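Local coordinates for protein YrbA (Sinorhizobium meliloti 2011, PDB 5NFM) that binds divalent metal cations through two conserved histidines and belongs to the BolA-like family, at residues Met9-Ala12 with Arg18-Ile21; Arg22-Ala25 with Tyr31-Glu34; Gln50-Ala55 with Leu69-Pro74. All blocks are in the same frame, centred on the assembly; numbering follows the deposited sequence. Where two conformers were deposited one is given.

Interaction 1: Met9-Ala12 with Arg18-Ile21; sequences MIKA and RVTI
Ile10 opens the contact between helix 5-13 and strand 18-23, and it does so with its short branch: CG2 lies 3.6 Å from CG2 of Val19. The two side chains meet at a slant, one methyl against the other. Because chi1 of Ile10 is -63°, CG2 stands opposite the backbone N and turns to Val19, while the longer CG1-CD1 arm runs off along the strand. Its tip comes more loosely, at 4.4 Å between Ile10 CD1 and Ile21 CD1, so a single isoleucine spans two strand residues whose side chains fall on the same side of the sheet. The same side chain also packs on Val35 of the next strand and on Val52 and Leu56 of helix 45-56.

One residue further on, Lys11 uses its aliphatic part. Its CG approaches Val19 CG2 at 3.6 Å as the two side chains pass in opposite directions, so that this one valine methyl is shared by Ile10 and Lys11. Beyond it the chain bends at chi3 (67°), and the ammonium group stays at the exposed margin. There a water molecule accepts from Lys11 NZ at 3.3 Å and also from the backbone Val19 N at 3.0 Å, bridging 9-12 and 18-21, which share no direct hydrogen bond. Apolar carbon thus faces the sheet while the charge remains outside.

This is the packing of an amphipathic helix on one face of a beta sheet, here joining the first helix to the edge strand that follows it in the alpha+beta fold of a BolA-like protein.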
ATOM      1  N   MET A   9      -1.098  -1.320  -8.401  1.00  2.74           N
ATOM      2  CA  MET A   9      -0.495  -2.582  -7.987  1.00  3.56           C
ATOM      3  C   MET A   9      -1.145  -3.108  -6.714  1.00  3.06           C
ATOM      4  O   MET A   9      -1.382  -4.315  -6.576  1.00  3.43           O
ATOM      5  CB  MET A   9       1.008  -2.411  -7.817  1.00  6.52           C
ATOM      6  CG  MET A   9       1.718  -2.170  -9.141  1.00 10.10           C
ATOM      7  SD  MET A   9       3.486  -2.311  -8.978  1.00 17.95           S
ATOM      8  CE  MET A   9       3.575  -4.095  -8.810  1.00 34.83           C
ATOM      9  N   ILE A  10      -1.449  -2.221  -5.765  1.00  3.26           N
ATOM     10  CA  ILE A  10      -2.105  -2.672  -4.544  1.00  3.77           C
ATOM     11  C   ILE A  10      -3.472  -3.259  -4.863  1.00  4.14           C
ATOM     12  O   ILE A  10      -3.840  -4.327  -4.353  1.00  5.30           O
ATOM     13  CB  ILE A  10      -2.184  -1.536  -3.510  1.00  3.30           C
ATOM     14  CG1 ILE A  10      -0.775  -1.107  -3.091  1.00  3.84           C
ATOM     15  CG2 ILE A  10      -3.005  -1.993  -2.307  1.00  4.86           C
ATOM     16  CD1 ILE A  10      -0.730   0.149  -2.224  1.00  4.05           C
ATOM     17  N   LYS A  11      -4.240  -2.589  -5.724  1.00  3.69           N
ATOM     18  CA  LYS A  11      -5.586  -3.069  -6.008  1.00  4.86           C
ATOM     19  C   LYS A  11      -5.592  -4.342  -6.846  1.00  4.55           C
ATOM     20  O   LYS A  11      -6.518  -5.151  -6.718  1.00  6.76           O
ATOM     21  CB  LYS A  11      -6.405  -1.955  -6.634  1.00  5.85           C
ATOM     22  CG  LYS A  11      -6.676  -0.868  -5.594  1.00 16.16           C
ATOM     23  CD  LYS A  11      -7.444   0.309  -6.133  1.00 29.21           C
ATOM     24  CE  LYS A  11      -8.855  -0.076  -6.512  1.00 19.29           C
ATOM     25  NZ  LYS A  11      -9.709   1.137  -6.635  1.00 22.40           N
ATOM     26  N   ALA A  12      -4.578  -4.545  -7.687  1.00  4.28           N
ATOM     27  CA  ALA A  12      -4.470  -5.807  -8.417  1.00  4.19           C
ATOM     28  C   ALA A  12      -4.113  -6.947  -7.470  1.00  3.92           C
ATOM     29  O   ALA A  12      -4.638  -8.060  -7.595  1.00  4.75           O
ATOM     30  CB  ALA A  12      -3.418  -5.693  -9.517  1.00  5.25           C
ATOM     31  N   ARG A  18      -9.573  -0.731  -0.810  1.00  3.36           N
ATOM     32  CA  ARG A  18      -9.691   0.707  -0.991  1.00  3.69           C
ATOM     33  C   ARG A  18      -8.336   1.322  -0.672  1.00  3.10           C
ATOM     34  O   ARG A  18      -7.762   1.048   0.385  1.00  5.19           O
ATOM     35  CB  ARG A  18     -10.748   1.302  -0.061  1.00  6.09           C
ATOM     36  CG  ARG A  18     -12.152   0.755  -0.261  1.00 10.63           C
ATOM     37  CD  ARG A  18     -13.197   1.769   0.166  1.00 20.58           C
ATOM     38  NE  ARG A  18     -12.935   2.292   1.503  1.00 15.63           N
ATOM     39  CZ  ARG A  18     -13.408   1.765   2.630  1.00 16.48           C
ATOM     40  NH1 ARG A  18     -14.184   0.686   2.600  1.00 12.74           N
ATOM     41  NH2 ARG A  18     -13.103   2.324   3.793  1.00 19.98           N
ATOM     42  N   VAL A  19      -7.831   2.154  -1.574  1.00  3.09           N
ATOM     43  CA  VAL A  19      -6.473   2.675  -1.477  1.00  2.81           C
ATOM     44  C   VAL A  19      -6.503   4.192  -1.580  1.00  3.66           C
ATOM     45  O   VAL A  19      -7.152   4.749  -2.468  1.00  5.37           O
ATOM     46  CB  VAL A  19      -5.579   2.077  -2.576  1.00  4.15           C
ATOM     47  CG1 VAL A  19      -4.169   2.636  -2.498  1.00  6.09           C
ATOM     48  CG2 VAL A  19      -5.575   0.562  -2.482  1.00  6.85           C
ATOM     49  N   THR A  20      -5.759   4.851  -0.686  1.00  3.26           N
ATOM     50  CA  THR A  20      -5.545   6.293  -0.715  1.00  3.39           C
ATOM     51  C   THR A  20      -4.039   6.531  -0.697  1.00  3.56           C
ATOM     52  O   THR A  20      -3.375   6.162   0.274  1.00  5.28           O
ATOM     53  CB  THR A  20      -6.197   6.947   0.515  1.00  5.14           C
ATOM     54  OG1 THR A  20      -7.589   6.590   0.588  1.00  6.91           O
ATOM     55  CG2 THR A  20      -6.053   8.465   0.488  1.00  7.29           C
ATOM     56  N   ILE A  21      -3.498   7.124  -1.763  1.00  3.22           N
ATOM     57  CA  ILE A  21      -2.060   7.377  -1.898  1.00  3.73           C
ATOM     58  C   ILE A  21      -1.828   8.878  -1.803  1.00  3.22           C
ATOM     59  O   ILE A  21      -2.441   9.643  -2.561  1.00  4.02           O
ATOM     60  CB  ILE A  21      -1.513   6.867  -3.253  1.00  4.90           C
ATOM     61  CG1 ILE A  21      -1.763   5.363  -3.449  1.00  5.26           C
ATOM     62  CG2 ILE A  21      -0.017   7.181  -3.402  1.00  5.50           C
ATOM     63  CD1 ILE A  21      -1.199   4.480  -2.364  1.00  7.51           C
TER
HETATM   64  O   HOH W   1      -9.126   3.091  -4.076  1.00 28.65           O

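Interaction 2: Arg22-Ala25 with Tyr31-Glu34; sequences RDLA and YAAE. With LI (lithium ion), chain B.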
ATOM      1  N   ARG A  22      -0.909   9.298  -0.922  1.00  3.17           N
ATOM      2  CA  ARG A  22      -0.436  10.671  -0.946  1.00  4.36           C
ATOM      3  C   ARG A  22       1.072  10.686  -1.143  1.00  3.38           C
ATOM      4  O   ARG A  22       1.812   9.867  -0.588  1.00  4.52           O
ATOM      5  CB  ARG A  22      -0.883  11.492   0.267  1.00 12.54           C
ATOM      6  CG  ARG A  22      -0.132  11.269   1.536  1.00 22.64           C
ATOM      7  CD  ARG A  22      -0.773  12.086   2.652  1.00 12.58           C
ATOM      8  NE  ARG A  22      -0.046  11.958   3.906  1.00 10.49           N
ATOM      9  CZ  ARG A  22       0.883  12.804   4.340  1.00  9.38           C
ATOM     10  NH1 ARG A  22       1.223  13.880   3.638  1.00 16.18           N
ATOM     11  NH2 ARG A  22       1.482  12.573   5.499  1.00 12.66           N
ATOM     12  N   ASP A  23       1.513  11.621  -1.966  1.00  3.01           N
ATOM     13  CA  ASP A  23       2.927  11.768  -2.279  1.00  2.50           C
ATOM     14  C   ASP A  23       3.534  12.765  -1.296  1.00  2.40           C
ATOM     15  O   ASP A  23       3.282  13.971  -1.375  1.00  2.95           O
ATOM     16  CB  ASP A  23       3.105  12.215  -3.728  1.00  3.21           C
ATOM     17  CG  ASP A  23       4.562  12.344  -4.111  1.00  3.48           C
ATOM     18  OD1 ASP A  23       5.424  12.205  -3.220  1.00  4.27           O
ATOM     19  OD2 ASP A  23       4.857  12.600  -5.296  1.00  5.50           O
ATOM     20  N   LEU A  24       4.316  12.258  -0.345  1.00  2.35           N
ATOM     21  CA  LEU A  24       4.956  13.129   0.637  1.00  2.44           C
ATOM     22  C   LEU A  24       5.868  14.116  -0.082  1.00  2.54           C
ATOM     23  O   LEU A  24       6.629  13.733  -0.988  1.00  2.85           O
ATOM     24  CB  LEU A  24       5.775  12.310   1.634  1.00  2.91           C
ATOM     25  CG  LEU A  24       5.022  11.178   2.328  1.00  3.72           C
ATOM     26  CD1 LEU A  24       5.941  10.482   3.326  1.00  7.39           C
ATOM     27  CD2 LEU A  24       3.765  11.677   3.010  1.00  5.53           C
ATOM     28  N   ALA A  25       5.758  15.388   0.313  1.00  2.62           N
ATOM     29  CA  ALA A  25       6.493  16.511  -0.262  1.00  3.00           C
ATOM     30  C   ALA A  25       6.168  16.727  -1.736  1.00  3.02           C
ATOM     31  O   ALA A  25       6.830  17.532  -2.402  1.00  3.90           O
ATOM     32  CB  ALA A  25       8.010  16.400  -0.057  1.00  3.73           C
ATOM     33  N   TYR A  31       6.125   8.251  -0.336  1.00  2.48           N
ATOM     34  CA  TYR A  31       4.675   8.228  -0.356  1.00  2.64           C
ATOM     35  C   TYR A  31       4.150   7.666   0.958  1.00  2.77           C
ATOM     36  O   TYR A  31       4.877   7.010   1.717  1.00  2.96           O
ATOM     37  CB  TYR A  31       4.167   7.324  -1.495  1.00  3.50           C
ATOM     38  CG  TYR A  31       4.562   7.763  -2.890  1.00  3.34           C
ATOM     39  CD1 TYR A  31       5.824   7.484  -3.402  1.00  4.06           C
ATOM     40  CD2 TYR A  31       3.669   8.444  -3.711  1.00  3.69           C
ATOM     41  CE1 TYR A  31       6.183   7.861  -4.691  1.00  4.70           C
ATOM     42  CE2 TYR A  31       4.022   8.825  -5.003  1.00  4.28           C
ATOM     43  CZ  TYR A  31       5.282   8.528  -5.485  1.00  4.12           C
ATOM     44  OH  TYR A  31       5.650   8.882  -6.763  1.00  5.69           O
ATOM     45  N   ALA A  32       2.862   7.913   1.202  1.00  3.49           N
ATOM     46  CA  ALA A  32       2.113   7.225   2.235  1.00  3.80           C
ATOM     47  C   ALA A  32       0.891   6.596   1.577  1.00  4.70           C
ATOM     48  O   ALA A  32       0.314   7.159   0.646  1.00  7.73           O
ATOM     49  CB  ALA A  32       1.692   8.184   3.348  1.00  6.40           C
ATOM     50  N   ALA A  33       0.521   5.411   2.044  1.00  4.26           N
ATOM     51  CA  ALA A  33      -0.628   4.683   1.519  1.00  5.00           C
ATOM     52  C   ALA A  33      -1.517   4.225   2.663  1.00  4.33           C
ATOM     53  O   ALA A  33      -1.028   3.653   3.641  1.00  5.18           O
ATOM     54  CB  ALA A  33      -0.194   3.458   0.708  1.00  7.10           C
ATOM     55  N   GLU A  34      -2.821   4.461   2.523  1.00  3.54           N
ATOM     56  CA  GLU A  34      -3.825   3.815   3.356  1.00  3.24           C
ATOM     57  C   GLU A  34      -4.493   2.731   2.521  1.00  2.91           C
ATOM     58  O   GLU A  34      -4.909   2.989   1.388  1.00  4.56           O
ATOM     59  CB  GLU A  34      -4.877   4.797   3.861  1.00  4.74           C
ATOM     60  CG  GLU A  34      -5.887   4.100   4.748  1.00  9.12           C
ATOM     61  CD  GLU A  34      -6.870   5.041   5.379  1.00 11.71           C
ATOM     62  OE1 GLU A  34      -6.874   6.243   5.034  1.00 15.87           O
ATOM     63  OE2 GLU A  34      -7.640   4.568   6.234  1.00 13.03           O
TER
HETATM   64 LI    LI B 101       6.737  12.068  -1.969  1.00  2.93          LI
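Arg22 and Ala32 face each other as an antiparallel hydrogen-bonded pair, each satisfying the other's backbone: Arg22 N gives to Ala32 O and Ala32 N returns a bond to Arg22 O, both 2.9 Å. That second carbonyl also receives a CA-H...O contact from Tyr31, with Tyr31 CA 3.3 Å from Arg22 O.

The next pair, Asp23 and Tyr31, is non-hydrogen-bonded and works through side chains. Asp23 CG, anti to the backbone N (chi1 -178°), carries the carboxylate over one face of the Tyr31 ring, offset toward the CE2 side of the rim. The planes are 24° apart and stacked, Asp23 CG 3.7 Å from Tyr31 CE2. The two oxygens serve different partners: Asp23 OD1 binds lithium at 1.8 Å, whereas OD2 accepts from Gly28 N in the turn. Leu24 O is a second ligand of the lithium ion, 1.9 Å away, and Asp27 OD1 and His30 O complete the site. With an alanine in place of Tyr31, the Asp23 carboxylate would probably lose the flat surface it stacks on, leaving lithium and Gly28 N to fix its rotation.

On the side of the hairpin that carries Arg22 and Ala32, Leu24 CD2 packs at 4.1 Å on Ala32 CB and lies over the Arg22 guanidinium. The hairpin of strands 18-23 and 31-36 closes here, with strand 67-72 bonded along the far side of strand 31-36.

Interaction 3: Gln50-Ala55 with Leu69-Pro74; sequences QMVYNA and LQTSAP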
ATOM      1  N   GLN A  50       2.820  -6.743   5.383  1.00  1.62           N
ATOM      2  CA  GLN A  50       3.446  -7.754   4.535  1.00  1.63           C
ATOM      3  C   GLN A  50       2.654  -7.961   3.243  1.00  1.69           C
ATOM      4  O   GLN A  50       3.239  -8.119   2.161  1.00  1.94           O
ATOM      5  CB  GLN A  50       3.583  -9.075   5.307  1.00  1.65           C
ATOM      6  CG  GLN A  50       4.290 -10.169   4.513  1.00  1.83           C
ATOM      7  CD  GLN A  50       5.736  -9.800   4.236  1.00  1.74           C
ATOM      8  OE1 GLN A  50       6.521  -9.598   5.177  1.00  1.92           O
ATOM      9  NE2 GLN A  50       6.099  -9.683   2.964  1.00  2.51           N
ATOM     10  N   MET A  51       1.321  -8.010   3.343  1.00  1.83           N
ATOM     11  CA  MET A  51       0.498  -8.189   2.146  1.00  1.89           C
ATOM     12  C   MET A  51       0.664  -7.027   1.175  1.00  1.72           C
ATOM     13  O   MET A  51       0.639  -7.225  -0.048  1.00  2.12           O
ATOM     14  CB  MET A  51      -0.971  -8.348   2.534  1.00  2.34           C
ATOM     15  CG  MET A  51      -1.237  -9.640   3.282  1.00  3.03           C
ATOM     16  SD  MET A  51      -2.953  -9.809   3.797  1.00  7.68           S
ATOM     17  CE  MET A  51      -3.753 -10.017   2.212  1.00 11.69           C
ATOM     18  N   VAL A  52       0.807  -5.802   1.695  1.00  1.76           N
ATOM     19  CA  VAL A  52       1.015  -4.648   0.820  1.00  1.72           C
ATOM     20  C   VAL A  52       2.390  -4.716   0.155  1.00  1.68           C
ATOM     21  O   VAL A  52       2.511  -4.496  -1.056  1.00  2.20           O
ATOM     22  CB  VAL A  52       0.803  -3.324   1.577  1.00  2.09           C
ATOM     23  CG1 VAL A  52       1.032  -2.146   0.618  1.00  2.90           C
ATOM     24  CG2 VAL A  52      -0.607  -3.261   2.172  1.00  2.50           C
ATOM     25  N   TYR A  53       3.446  -5.028   0.925  1.00  1.80           N
ATOM     26  CA  TYR A  53       4.753  -5.190   0.296  1.00  1.66           C
ATOM     27  C   TYR A  53       4.683  -6.245  -0.807  1.00  1.72           C
ATOM     28  O   TYR A  53       5.228  -6.055  -1.905  1.00  1.96           O
ATOM     29  CB  TYR A  53       5.839  -5.563   1.321  1.00  2.10           C
ATOM     30  CG  TYR A  53       6.072  -4.532   2.403  1.00  1.93           C
ATOM     31  CD1 TYR A  53       6.283  -3.194   2.093  1.00  2.57           C
ATOM     32  CD2 TYR A  53       6.096  -4.905   3.740  1.00  1.91           C
ATOM     33  CE1 TYR A  53       6.499  -2.254   3.089  1.00  2.79           C
ATOM     34  CE2 TYR A  53       6.301  -3.976   4.742  1.00  2.13           C
ATOM     35  CZ  TYR A  53       6.498  -2.650   4.420  1.00  2.40           C
ATOM     36  OH  TYR A  53       6.700  -1.753   5.442  1.00  3.30           O
ATOM     37  N   ASN A  54       4.010  -7.367  -0.537  1.00  1.90           N
ATOM     38  CA  ASN A  54       3.896  -8.405  -1.560  1.00  1.77           C
ATOM     39  C   ASN A  54       3.254  -7.850  -2.830  1.00  2.02           C
ATOM     40  O   ASN A  54       3.681  -8.175  -3.943  1.00  2.55           O
ATOM     41  CB  ASN A  54       3.043  -9.573  -1.062  1.00  1.98           C
ATOM     42  CG  ASN A  54       3.704 -10.386   0.031  1.00  1.89           C
ATOM     43  OD1 ASN A  54       4.889 -10.214   0.341  1.00  2.21           O
ATOM     44  ND2 ASN A  54       2.932 -11.293   0.614  1.00  3.42           N
ATOM     45  N   ALA A  55       2.197  -7.042  -2.681  1.00  2.10           N
ATOM     46  CA  ALA A  55       1.470  -6.533  -3.840  1.00  2.33           C
ATOM     47  C   ALA A  55       2.338  -5.635  -4.721  1.00  2.37           C
ATOM     48  O   ALA A  55       2.116  -5.565  -5.937  1.00  3.13           O
ATOM     49  CB  ALA A  55       0.217  -5.783  -3.390  1.00  3.22           C
ATOM     50  N   LEU A  69       2.859   3.135   5.627  1.00  2.95           N
ATOM     51  CA  LEU A  69       1.617   2.385   5.512  1.00  2.87           C
ATOM     52  C   LEU A  69       0.656   2.591   6.680  1.00  2.93           C
ATOM     53  O   LEU A  69       1.057   2.662   7.850  1.00  3.67           O
ATOM     54  CB  LEU A  69       1.905   0.882   5.407  1.00  3.73           C
ATOM     55  CG  LEU A  69       2.671   0.441   4.154  1.00  4.42           C
ATOM     56  CD1 LEU A  69       3.019  -1.037   4.222  1.00  5.67           C
ATOM     57  CD2 LEU A  69       1.877   0.737   2.889  1.00  7.45           C
ATOM     58  N   GLN A  70      -0.627   2.638   6.335  0.83  2.72           N
ATOM     59  CA  GLN A  70      -1.728   2.558   7.283  0.83  2.81           C
ATOM     60  C   GLN A  70      -2.718   1.556   6.713  0.83  2.49           C
ATOM     61  O   GLN A  70      -3.142   1.697   5.562  0.83  4.17           O
ATOM     62  CB  GLN A  70      -2.374   3.940   7.419  0.83  6.90           C
ATOM     63  CG  GLN A  70      -3.655   4.032   8.202  0.83 18.53           C
ATOM     64  CD  GLN A  70      -4.238   5.436   8.140  0.83 20.72           C
ATOM     65  OE1 GLN A  70      -3.664   6.333   7.518  0.83 22.08           O
ATOM     66  NE2 GLN A  70      -5.385   5.631   8.776  0.83 29.79           N
ATOM     67  N   THR A  71      -3.071   0.542   7.497  1.00  2.21           N
ATOM     68  CA  THR A  71      -3.959  -0.504   7.025  1.00  2.12           C
ATOM     69  C   THR A  71      -5.050  -0.782   8.048  1.00  1.97           C
ATOM     70  O   THR A  71      -4.878  -0.579   9.254  1.00  2.47           O
ATOM     71  CB  THR A  71      -3.168  -1.793   6.727  1.00  2.28           C
ATOM     72  OG1 THR A  71      -2.353  -2.128   7.850  1.00  2.37           O
ATOM     73  CG2 THR A  71      -2.268  -1.618   5.511  1.00  2.93           C
ATOM     74  N   SER A  72      -6.174  -1.291   7.550  1.00  2.15           N
ATOM     75  CA  SER A  72      -7.298  -1.635   8.410  1.00  2.34           C
ATOM     76  C   SER A  72      -8.282  -2.480   7.611  1.00  2.06           C
ATOM     77  O   SER A  72      -8.221  -2.559   6.381  1.00  2.53           O
ATOM     78  CB  SER A  72      -8.008  -0.378   8.922  1.00  2.97           C
ATOM     79  OG  SER A  72      -8.440   0.417   7.831  1.00  4.25           O
ATOM     80  N   ALA A  73      -9.207  -3.097   8.338  1.00  2.45           N
ATOM     81  CA  ALA A  73     -10.356  -3.738   7.727  1.00  2.71           C
ATOM     82  C   ALA A  73     -11.507  -2.738   7.611  1.00  2.58           C
ATOM     83  O   ALA A  73     -11.585  -1.784   8.391  1.00  3.42           O
ATOM     84  CB  ALA A  73     -10.803  -4.932   8.568  1.00  4.40           C
ATOM     85  N   PRO A  74     -12.427  -2.945   6.662  1.00  2.70           N
ATOM     86  CA  PRO A  74     -13.528  -1.991   6.474  1.00  3.28           C
ATOM     87  C   PRO A  74     -14.359  -1.760   7.728  1.00  3.77           C
ATOM     88  O   PRO A  74     -14.712  -2.688   8.462  1.00  4.47           O
ATOM     89  CB  PRO A  74     -14.368  -2.639   5.365  1.00  5.46           C
ATOM     90  CG  PRO A  74     -13.378  -3.436   4.578  1.00  4.59           C
ATOM     91  CD  PRO A  74     -12.406  -3.965   5.597  1.00  3.48           C
TER
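Leu69, the residue with the largest buried area here, sends its two methyls to different residues of helix 45-56. CD2 packs against Val52 CG1 at 3.8 Å, and CD1 turns to the ring of Tyr53. A chi1 of -64° sets CG anti to the carbonyl carbon, from where the two methyls diverge toward the helix.

Val52 answers with both of its own methyls. The Val52 and Leu69 side chains slide past each other in opposite directions, while Val52 CG2 meets Thr71 CG2 tip to tip at 4.1 Å. The valine therefore spans two strand residues that lie two positions apart and point to the same face. Thr71 offers only carbon to this contact: its methyl is directed at the valine, and its hydroxyl oxygen OG1 is hydrogen-bonded to Gln48 OE1, one turn back along the helix.

Tyr53 flanks the contact at its margin. Leu69 CD1 makes an off-centre CH-pi contact with its ring, 4.2 Å from the centroid and 29° from the ring normal, nearest to CZ at the phenol end. On the outer surface of the helix, Gln50 NE2 donates to Asn54 OD1 at 2.9 Å, spanning the same two residues as the backbone bond from Asn54 N to Gln50 O, but with the donor on the other residue.

The axes of helix segment 50-55 and strand segment 69-72 come within 10.2 Å, with 116° between their N-to-C directions. Helix 45-56 thereby rides over strand 67-72, an outermost strand of the sheet; Leu69 also touches Ala33 of the adjoining strand 31-36, and Tyr53 leans on Ile63 and Leu64 of helix 63-66.

The three contacts share one sheet, with strand 31-36 at its middle. Interactions 1 and 2 both use strand 18-23 and meet where Ile21 CD1 packs 3.4 Å from Ala33 CB; a probable hydrogen bond joins Thr20 O to Glu34 N. Interactions 1 and 3, centres about 9 Å apart, touch between helices: Ile10 CD1 lies 4.1 Å from Val52 CG1. Ala33 CB is also 4.1 Å from Leu69 CD2, linking interactions 2 and 3. Only interaction 2 supplies lithium ligands. Copper is bound by His30 and His65; His30, through its backbone O, also binds lithium, and the Tyr31 side chain lies about 9 Å from copper, that of Tyr53 about 13 Å.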